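Local coordinates for protein putative RnfG subunit of electron transport complex (Thermotoga maritima, PDB 3DCZ) that probably forms part of a membrane-bound complex that couples electron transfer to ion translocation across the membrane, with FMN as its cofactor, at residues A23-D34 and N114-S122; L61-V69 and L197-V205. All blocks are in the same frame, centred on the assembly; numbering follows the deposited sequence. Where two conformers were deposited one is given.

From the N terminus, helix 22-31 comes first; interaction 1 brings it against strand 110-120, the last strand of the five-stranded antiparallel sheet, closing a loop over the other four strands and helix 44-54. Interaction 2 starts inside that loop, at the hairpin 61-69, and closes only at helix 188-206 near the C terminus. The two closures therefore cross rather than nest. Together they tie both outermost strands of the sheet to helices: 23-34 packs on one face and 197-205 on the opposite one. Their centres lie about 18 Å apart, and their nearest atoms about 7 Å, without touching.

Interaction 1: A23-D34 and N114-S122; sequences AKLSAIKFVLKD and NSVRVIDYS
The guanidinium of Arg117, its chain bent at chi2 and chi3, lies flat over one face of the Phe30 ring, the planes 22° apart and CZ 3.8 Å from the ring centroid, a cation-pi stack. Arg117 has two conformers; the stack is that of one and less certain for the other. At the ring's edge, near its plane, sits Val116 O, 3.5 Å from Phe30 CE2. The ring is directed here by a CG trans to the backbone N (chi1 177°). Replacing Phe30 with an alanine would probably strip the guanidinium, in this conformer, of its stacking surface and leave it freer to swing.

Two hydrogen bonds hold the chain at Val31 and Lys33: Asn114 ND2 donates to Val31 O at 2.8 Å and to Lys33 O at 3.1 Å, in each case from above the plane of that carbonyl; Val31 O lies close to the Asn114 amide plane, which helps fix the turn of that amide. A water donates to Phe30 O and Lys33 O while accepting from Ser115 OG, bridging the same corner.

Apolar packing follows the helix back toward its start. Ala27 CB meets both Arg117 CG and Ile119 CD1, each at 3.7 Å; Ala23 CB rests 4.1 Å from Ile119 CG2 and touches the Tyr121 ring obliquely. Val31 CG1 presses on the backbone around Arg117 N.

Asn114 and Ser115 both face Cys103 of strand 98-107 in a classic beta bulge. Helix and strand run nearly antiparallel (158°), the helix laid along the sheet's outermost strand, which belongs to the FMN-binding domain.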
loop_
_atom_site.group_PDB
_atom_site.type_symbol
_atom_site.label_atom_id
_atom_site.label_comp_id
_atom_site.label_asym_id
_atom_site.label_seq_id
_atom_site.Cartn_x
_atom_site.Cartn_y
_atom_site.Cartn_z
ATOM N N ALA A 23 8.275 14.289 -1.876
ATOM C CA ALA A 23 8.215 12.942 -1.263
ATOM C C ALA A 23 6.887 12.237 -1.541
ATOM O O ALA A 23 6.837 11.061 -1.918
ATOM C CB ALA A 23 8.439 13.012 0.237
ATOM N N LYS A 24 5.789 12.948 -1.336
ATOM C CA LYS A 24 4.469 12.339 -1.547
ATOM C C LYS A 24 4.271 11.929 -3.012
ATOM O O LYS A 24 3.880 10.793 -3.318
ATOM C CB LYS A 24 3.356 13.293 -1.106
ATOM C CG LYS A 24 1.985 12.687 -1.228
ATOM C CD LYS A 24 0.891 13.585 -0.677
ATOM C CE LYS A 24 -0.472 12.990 -0.966
ATOM N NZ LYS A 24 -1.563 13.849 -0.370
ATOM N N LEU A 25 4.529 12.868 -3.925
ATOM C CA LEU A 25 4.385 12.593 -5.343
ATOM C C LEU A 25 5.312 11.459 -5.781
ATOM O O LEU A 25 4.919 10.580 -6.555
ATOM C CB LEU A 25 4.614 13.868 -6.176
ATOM C CG LEU A 25 4.378 13.727 -7.666
ATOM C CD1 LEU A 25 2.946 13.282 -7.966
ATOM C CD2 LEU A 25 4.668 15.093 -8.353
ATOM N N SER A 26 6.530 11.452 -5.264
ATOM C CA SER A 26 7.484 10.386 -5.566
ATOM C C SER A 26 6.935 9.020 -5.118
ATOM O O SER A 26 7.024 8.017 -5.840
ATOM C CB SER A 26 8.812 10.676 -4.868
ATOM O OG SER A 26 9.689 9.572 -4.958
ATOM N N ALA A 27 6.363 8.977 -3.914
ATOM C CA ALA A 27 5.757 7.754 -3.379
ATOM C C ALA A 27 4.590 7.265 -4.212
ATOM O O ALA A 27 4.440 6.058 -4.442
ATOM C CB ALA A 27 5.327 7.926 -1.893
ATOM N N ILE A 28 3.721 8.191 -4.632
ATOM C CA ILE A 28 2.562 7.797 -5.416
ATOM C C ILE A 28 3.030 7.237 -6.763
ATOM O O ILE A 28 2.515 6.219 -7.235
ATOM C CB ILE A 28 1.628 8.985 -5.603
ATOM C CG1 ILE A 28 1.058 9.365 -4.246
ATOM C CG2 ILE A 28 0.495 8.666 -6.646
ATOM C CD1 ILE A 28 0.211 10.688 -4.253
ATOM N N LYS A 29 4.010 7.881 -7.368
ATOM C CA LYS A 29 4.599 7.375 -8.623
ATOM C C LYS A 29 5.186 5.979 -8.404
ATOM O O LYS A 29 4.941 5.055 -9.204
ATOM C CB LYS A 29 5.701 8.319 -9.128
ATOM C CG LYS A 29 5.200 9.622 -9.694
ATOM C CD LYS A 29 6.349 10.565 -10.047
ATOM C CE LYS A 29 5.856 11.808 -10.711
ATOM N NZ LYS A 29 7.029 12.589 -11.162
ATOM N N PHE A 30 5.923 5.800 -7.304
ATOM C CA PHE A 30 6.554 4.506 -7.049
ATOM C C PHE A 30 5.535 3.372 -6.954
ATOM O O PHE A 30 5.709 2.303 -7.578
ATOM C CB PHE A 30 7.370 4.522 -5.763
ATOM C CG PHE A 30 7.963 3.188 -5.453
ATOM C CD1 PHE A 30 9.136 2.783 -6.054
ATOM C CD2 PHE A 30 7.333 2.309 -4.577
ATOM C CE1 PHE A 30 9.658 1.567 -5.800
ATOM C CE2 PHE A 30 7.816 1.059 -4.354
ATOM C CZ PHE A 30 9.030 0.691 -4.941
ATOM N N VAL A 31 4.435 3.613 -6.221
ATOM C CA VAL A 31 3.468 2.534 -5.975
ATOM C C VAL A 31 2.621 2.213 -7.204
ATOM O O VAL A 31 1.891 1.196 -7.245
ATOM C CB VAL A 31 2.589 2.801 -4.715
ATOM C CG1 VAL A 31 3.510 2.866 -3.434
ATOM C CG2 VAL A 31 1.762 4.038 -4.869
ATOM N N LEU A 32 2.731 3.085 -8.208
ATOM C CA LEU A 32 2.096 2.884 -9.510
ATOM C C LEU A 32 3.036 2.270 -10.541
ATOM O O LEU A 32 2.676 2.160 -11.706
ATOM C CB LEU A 32 1.440 4.164 -10.002
ATOM C CG LEU A 32 0.113 4.544 -9.317
ATOM C CD1 LEU A 32 -0.214 6.016 -9.607
ATOM C CD2 LEU A 32 -1.029 3.639 -9.770
ATOM N N LYS A 33 4.193 1.806 -10.077
ATOM C CA LYS A 33 5.038 0.934 -10.915
ATOM C C LYS A 33 4.707 -0.515 -10.597
ATOM O O LYS A 33 4.487 -0.911 -9.414
ATOM C CB LYS A 33 6.526 1.222 -10.678
ATOM C CG LYS A 33 6.948 2.661 -11.043
ATOM C CD LYS A 33 8.461 2.830 -10.960
ATOM C CE LYS A 33 8.893 4.208 -11.389
ATOM N NZ LYS A 33 10.355 4.411 -11.152
ATOM N N ASP A 34 4.687 -1.344 -11.633
ATOM C CA ASP A 34 4.455 -2.757 -11.481
ATOM C C ASP A 34 5.637 -3.392 -10.755
ATOM O O ASP A 34 6.796 -3.213 -11.173
ATOM C CB ASP A 34 4.270 -3.342 -12.862
ATOM C CG ASP A 34 3.890 -4.792 -12.867
ATOM O OD1 ASP A 34 4.534 -5.622 -12.222
ATOM O OD2 ASP A 34 2.968 -5.132 -13.634
ATOM N N ASN A 114 -0.606 -3.841 -4.804
ATOM C CA ASN A 114 0.441 -3.734 -5.825
ATOM C C ASN A 114 1.776 -3.345 -5.252
ATOM O O ASN A 114 2.786 -3.908 -5.633
ATOM C CB ASN A 114 0.029 -2.710 -6.880
ATOM C CG ASN A 114 1.010 -2.612 -8.051
ATOM O OD1 ASN A 114 1.076 -3.543 -8.870
ATOM N ND2 ASN A 114 1.752 -1.471 -8.167
ATOM N N SER A 115 1.790 -2.306 -4.412
ATOM C CA SER A 115 3.041 -1.722 -3.953
ATOM C C SER A 115 2.840 -0.825 -2.778
ATOM O O SER A 115 1.739 -0.396 -2.492
ATOM C CB SER A 115 3.738 -0.979 -5.093
ATOM O OG SER A 115 4.989 -0.433 -4.760
ATOM N N VAL A 116 3.920 -0.577 -2.078
ATOM C CA VAL A 116 3.918 0.168 -0.829
ATOM C C VAL A 116 5.168 1.020 -0.773
ATOM O O VAL A 116 6.241 0.569 -1.214
ATOM C CB VAL A 116 3.993 -0.820 0.391
ATOM C CG1 VAL A 116 4.007 -0.071 1.697
ATOM C CG2 VAL A 116 2.881 -1.842 0.326
ATOM N N ARG A 117 5.052 2.220 -0.202
ATOM C CA ARG A 117 6.222 3.062 0.083
ATOM C C ARG A 117 5.986 3.736 1.419
ATOM O O ARG A 117 5.006 4.458 1.567
ATOM C CB ARG A 117 6.404 4.123 -1.005
ATOM C CG ARG A 117 7.495 5.154 -0.704
ATOM C CD ARG A 117 8.874 4.614 -0.998
ATOM N NE ARG A 117 9.383 5.135 -2.274
ATOM C CZ ARG A 117 10.233 4.502 -3.076
ATOM N NH1 ARG A 117 10.679 3.275 -2.793
ATOM N NH2 ARG A 117 10.610 5.096 -4.208
ATOM N N VAL A 118 6.893 3.524 2.358
ATOM C CA VAL A 118 6.806 4.127 3.673
ATOM C C VAL A 118 7.608 5.407 3.585
ATOM O O VAL A 118 8.789 5.378 3.188
ATOM C CB VAL A 118 7.387 3.151 4.760
ATOM C CG1 VAL A 118 7.221 3.755 6.123
ATOM C CG2 VAL A 118 6.678 1.799 4.697
ATOM N N ILE A 119 6.987 6.538 3.927
ATOM C CA ILE A 119 7.683 7.836 3.932
ATOM C C ILE A 119 7.959 8.228 5.375
ATOM O O ILE A 119 7.067 8.343 6.193
ATOM C CB ILE A 119 6.875 8.985 3.279
ATOM C CG1 ILE A 119 6.423 8.648 1.862
ATOM C CG2 ILE A 119 7.732 10.226 3.195
ATOM C CD1 ILE A 119 5.332 9.567 1.380
ATOM N N ASP A 120 9.231 8.395 5.702
ATOM C CA ASP A 120 9.598 8.820 7.035
ATOM C C ASP A 120 10.035 10.256 6.956
ATOM O O ASP A 120 11.119 10.552 6.462
ATOM C CB ASP A 120 10.726 7.946 7.564
ATOM C CG ASP A 120 11.194 8.370 8.928
ATOM O OD1 ASP A 120 10.750 9.437 9.426
ATOM O OD2 ASP A 120 12.028 7.636 9.500
ATOM N N TYR A 121 9.165 11.142 7.424
ATOM C CA TYR A 121 9.416 12.573 7.327
ATOM C C TYR A 121 10.346 13.059 8.449
ATOM O O TYR A 121 10.926 14.149 8.346
ATOM C CB TYR A 121 8.092 13.333 7.359
ATOM C CG TYR A 121 7.332 13.296 6.046
ATOM C CD1 TYR A 121 7.728 14.102 5.000
ATOM C CD2 TYR A 121 6.227 12.485 5.877
ATOM C CE1 TYR A 121 7.050 14.115 3.794
ATOM C CE2 TYR A 121 5.523 12.471 4.654
ATOM C CZ TYR A 121 5.951 13.303 3.617
ATOM O OH TYR A 121 5.289 13.351 2.395
ATOM N N SER A 122 10.478 12.245 9.504
ATOM C CA SER A 122 11.401 12.516 10.623
ATOM C C SER A 122 12.855 12.303 10.203
ATOM O O SER A 122 13.747 13.018 10.651
ATOM C CB SER A 122 11.064 11.612 11.818
HETATM O O HOH W 1 5.601 15.410 0.629
HETATM O O HOH W 2 9.664 7.553 -3.218
HETATM O O HOH W 3 6.223 -0.419 -7.270
HETATM O O HOH W 4 0.574 -4.747 -11.457
#

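Interaction 2: L61-V69 and L197-V205; sequences LKEYKEGVV and LMYRYLEEV
Both carboxylate oxygens of Glu204 are taken by the 61-69 hairpin, through Lys62 and Tyr64. Lys62 NZ gives a salt bridge to Glu204 OE1 at 2.7 Å, meeting it on the syn side, 27° out of the carboxylate plane. Tyr64 OH donates to Glu204 OE2, also at 2.7 Å, but comes from above that plane, while OE2 itself sits at the edge of the Tyr64 ring. The extended Lys62 chain, with CG trans to its backbone N (chi1 -174°), carries the ammonium to this shared acceptor. Two bonds from different residues thus fix the rotation of the carboxylate, and the negative group would balance Lys62.

Tyr201 OH lies 2.6 Å from a water that donates a longer bond, 3.3 Å, to Leu61 O. Within the hairpin, Val69 O accepts from two amides, Leu61 N and Lys62 N, because both residues face Val69 in a classic beta bulge. Strands 59-64 and 67-77 make this beta hairpin, closed by a type I turn from Tyr64 to Gly67, and helix 188-206 lies across that side of the antiparallel sheet, where the selenomethionine at Met198 also reaches Leu87, Ala102 and Phe104.

Around the polar groups the packing is aromatic and apolar. Leu197 CD2 sits over one face of the Tyr64 ring in a CH-pi contact, 4.1 Å from its centroid, and Leu197 CD1 comes to 3.3 Å from Gly67 CA, where the absence of a side chain permits it. Val69 CG1 lies over one face of the Tyr201 ring, and Val69 CG2 reaches Leu197 CB at 3.9 Å. The Arg200 guanidinium turns one of its own faces to Tyr64 CE1, its plane 57° from that of the ring.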
loop_
_atom_site.group_PDB
_atom_site.type_symbol
_atom_site.label_atom_id
_atom_site.label_comp_id
_atom_site.label_asym_id
_atom_site.label_seq_id
_atom_site.Cartn_x
_atom_site.Cartn_y
_atom_site.Cartn_z
ATOM N N LEU A 61 -9.371 10.480 5.980
ATOM C CA LEU A 61 -10.618 9.853 5.471
ATOM C C LEU A 61 -11.414 9.118 6.521
ATOM O O LEU A 61 -12.637 9.281 6.607
ATOM C CB LEU A 61 -10.320 8.894 4.337
ATOM C CG LEU A 61 -9.866 9.513 3.040
ATOM C CD1 LEU A 61 -9.351 8.369 2.095
ATOM C CD2 LEU A 61 -10.929 10.359 2.406
ATOM N N LYS A 62 -10.738 8.336 7.352
ATOM C CA LYS A 62 -11.415 7.589 8.418
ATOM C C LYS A 62 -10.441 7.227 9.518
ATOM O O LYS A 62 -9.291 6.824 9.238
ATOM C CB LYS A 62 -12.056 6.314 7.894
ATOM C CG LYS A 62 -12.890 5.593 8.944
ATOM C CD LYS A 62 -13.952 4.721 8.274
ATOM C CE LYS A 62 -14.784 3.957 9.318
ATOM N NZ LYS A 62 -15.984 3.322 8.679
ATOM N N GLU A 63 -10.877 7.423 10.760
ATOM C CA GLU A 63 -10.127 7.017 11.903
ATOM C C GLU A 63 -10.696 5.701 12.424
ATOM O O GLU A 63 -11.912 5.595 12.587
ATOM C CB GLU A 63 -10.204 8.109 13.012
ATOM C CG GLU A 63 -9.281 7.855 14.166
ATOM C CD GLU A 63 -9.394 8.832 15.328
ATOM O OE1 GLU A 63 -10.270 9.705 15.312
ATOM O OE2 GLU A 63 -8.619 8.633 16.298
ATOM N N TYR A 64 -9.811 4.752 12.703
ATOM C CA TYR A 64 -10.131 3.458 13.295
ATOM C C TYR A 64 -9.440 3.316 14.650
ATOM O O TYR A 64 -8.496 4.047 14.967
ATOM C CB TYR A 64 -9.645 2.333 12.383
ATOM C CG TYR A 64 -10.283 2.283 11.012
ATOM C CD1 TYR A 64 -11.457 1.585 10.791
ATOM C CD2 TYR A 64 -9.706 2.963 9.922
ATOM C CE1 TYR A 64 -12.029 1.514 9.546
ATOM C CE2 TYR A 64 -10.268 2.884 8.674
ATOM C CZ TYR A 64 -11.413 2.150 8.469
ATOM O OH TYR A 64 -12.032 2.066 7.232
ATOM N N LYS A 65 -9.833 2.304 15.433
ATOM C CA LYS A 65 -9.191 2.108 16.724
ATOM C C LYS A 65 -7.681 1.960 16.593
ATOM O O LYS A 65 -6.925 2.418 17.442
ATOM C CB LYS A 65 -9.786 0.898 17.470
ATOM C CG LYS A 65 -9.314 0.758 18.878
ATOM N N GLU A 66 -7.249 1.296 15.534
ATOM C CA GLU A 66 -5.882 0.851 15.376
ATOM C C GLU A 66 -5.049 1.725 14.451
ATOM O O GLU A 66 -3.870 1.467 14.252
ATOM C CB GLU A 66 -5.883 -0.574 14.806
ATOM C CG GLU A 66 -6.710 -1.545 15.631
ATOM C CD GLU A 66 -5.852 -2.518 16.342
ATOM O OE1 GLU A 66 -5.377 -3.453 15.663
ATOM O OE2 GLU A 66 -5.653 -2.348 17.555
ATOM N N GLY A 67 -5.661 2.753 13.850
ATOM C CA GLY A 67 -4.900 3.630 12.976
ATOM C C GLY A 67 -5.821 4.542 12.185
ATOM O O GLY A 67 -7.017 4.645 12.480
ATOM N N VAL A 68 -5.232 5.173 11.176
ATOM C CA VAL A 68 -5.914 6.217 10.416
ATOM C C VAL A 68 -5.650 6.024 8.919
ATOM O O VAL A 68 -4.530 5.776 8.505
ATOM C CB VAL A 68 -5.404 7.631 10.843
ATOM C CG1 VAL A 68 -6.183 8.724 10.055
ATOM C CG2 VAL A 68 -5.534 7.861 12.337
ATOM N N VAL A 69 -6.716 6.123 8.132
ATOM C CA VAL A 69 -6.625 6.136 6.681
ATOM C C VAL A 69 -6.725 7.566 6.177
ATOM O O VAL A 69 -7.591 8.337 6.607
ATOM C CB VAL A 69 -7.715 5.247 6.064
ATOM C CG1 VAL A 69 -7.744 5.396 4.538
ATOM C CG2 VAL A 69 -7.492 3.757 6.502
ATOM N N LEU A 197 -5.760 -1.524 7.348
ATOM C CA LEU A 197 -6.793 -0.506 7.447
ATOM C C LEU A 197 -7.174 0.098 6.112
ATOM O O LEU A 197 -8.356 0.379 5.854
ATOM C CB LEU A 197 -6.375 0.587 8.442
ATOM C CG LEU A 197 -6.300 0.154 9.907
ATOM C CD1 LEU A 197 -5.763 1.319 10.734
ATOM C CD2 LEU A 197 -7.673 -0.305 10.344
HETATM N N MSE A 198 -6.177 0.363 5.269
HETATM C CA MSE A 198 -6.445 0.908 3.951
HETATM C C MSE A 198 -7.311 -0.057 3.136
HETATM O O MSE A 198 -8.238 0.347 2.450
HETATM C CB MSE A 198 -5.115 1.210 3.240
HETATM C CG MSE A 198 -4.509 2.517 3.666
HETATM SE SE MSE A 198 -2.809 2.788 2.663
HETATM C CE MSE A 198 -2.108 2.211 4.089
ATOM N N TYR A 199 -7.005 -1.347 3.251
ATOM C CA TYR A 199 -7.817 -2.379 2.595
ATOM C C TYR A 199 -9.249 -2.386 3.132
ATOM O O TYR A 199 -10.210 -2.417 2.351
ATOM C CB TYR A 199 -7.156 -3.733 2.745
ATOM C CG TYR A 199 -7.963 -4.870 2.171
ATOM C CD1 TYR A 199 -8.062 -5.069 0.777
ATOM C CD2 TYR A 199 -8.614 -5.773 3.010
ATOM C CE1 TYR A 199 -8.812 -6.137 0.267
ATOM C CE2 TYR A 199 -9.360 -6.824 2.489
ATOM C CZ TYR A 199 -9.444 -6.997 1.121
ATOM O OH TYR A 199 -10.162 -8.094 0.627
ATOM N N ARG A 200 -9.394 -2.314 4.458
ATOM C CA ARG A 200 -10.711 -2.227 5.055
ATOM C C ARG A 200 -11.497 -1.070 4.485
ATOM O O ARG A 200 -12.649 -1.215 4.110
ATOM C CB ARG A 200 -10.605 -2.071 6.539
ATOM C CG ARG A 200 -10.480 -3.349 7.260
ATOM C CD ARG A 200 -10.518 -3.071 8.761
ATOM N NE ARG A 200 -11.756 -2.456 9.237
ATOM C CZ ARG A 200 -11.962 -2.044 10.497
ATOM N NH1 ARG A 200 -10.992 -2.099 11.402
ATOM N NH2 ARG A 200 -13.115 -1.560 10.855
ATOM N N TYR A 201 -10.852 0.079 4.424
ATOM C CA TYR A 201 -11.521 1.277 3.919
ATOM C C TYR A 201 -11.942 1.108 2.463
ATOM O O TYR A 201 -13.072 1.374 2.124
ATOM C CB TYR A 201 -10.591 2.494 4.093
ATOM C CG TYR A 201 -11.222 3.759 3.560
ATOM C CD1 TYR A 201 -12.035 4.534 4.376
ATOM C CD2 TYR A 201 -11.062 4.141 2.231
ATOM C CE1 TYR A 201 -12.660 5.684 3.907
ATOM C CE2 TYR A 201 -11.680 5.316 1.763
ATOM C CZ TYR A 201 -12.473 6.069 2.619
ATOM O OH TYR A 201 -13.088 7.221 2.189
ATOM N N LEU A 202 -11.033 0.640 1.608
ATOM C CA LEU A 202 -11.375 0.411 0.193
ATOM C C LEU A 202 -12.558 -0.542 0.029
ATOM O O LEU A 202 -13.436 -0.330 -0.805
ATOM C CB LEU A 202 -10.188 -0.160 -0.571
ATOM C CG LEU A 202 -9.058 0.803 -0.869
ATOM C CD1 LEU A 202 -7.878 0.081 -1.575
ATOM C CD2 LEU A 202 -9.577 1.946 -1.735
ATOM N N GLU A 203 -12.549 -1.619 0.792
ATOM C CA GLU A 203 -13.671 -2.557 0.777
ATOM C C GLU A 203 -14.988 -1.899 1.178
ATOM O O GLU A 203 -16.022 -2.195 0.554
ATOM C CB GLU A 203 -13.380 -3.738 1.698
ATOM C CG GLU A 203 -12.351 -4.688 1.123
ATOM C CD GLU A 203 -12.897 -5.493 -0.027
ATOM O OE1 GLU A 203 -14.020 -5.996 0.105
ATOM O OE2 GLU A 203 -12.226 -5.635 -1.048
ATOM N N GLU A 204 -14.940 -1.025 2.189
ATOM C CA GLU A 204 -16.138 -0.310 2.689
ATOM C C GLU A 204 -16.716 0.606 1.618
ATOM O O GLU A 204 -17.942 0.659 1.427
ATOM C CB GLU A 204 -15.829 0.588 3.879
ATOM C CG GLU A 204 -15.691 -0.036 5.240
ATOM C CD GLU A 204 -15.326 1.033 6.288
ATOM O OE1 GLU A 204 -15.921 2.132 6.236
ATOM O OE2 GLU A 204 -14.421 0.787 7.115
ATOM N N VAL A 205 -15.859 1.364 0.952
ATOM C CA VAL A 205 -16.323 2.359 -0.015
ATOM C C VAL A 205 -16.612 1.746 -1.389
ATOM O O VAL A 205 -17.239 2.387 -2.218
ATOM C CB VAL A 205 -15.388 3.593 -0.072
ATOM C CG1 VAL A 205 -15.332 4.237 1.315
ATOM C CG2 VAL A 205 -13.994 3.234 -0.559
HETATM O O HOH W 5 -14.450 8.652 3.923
#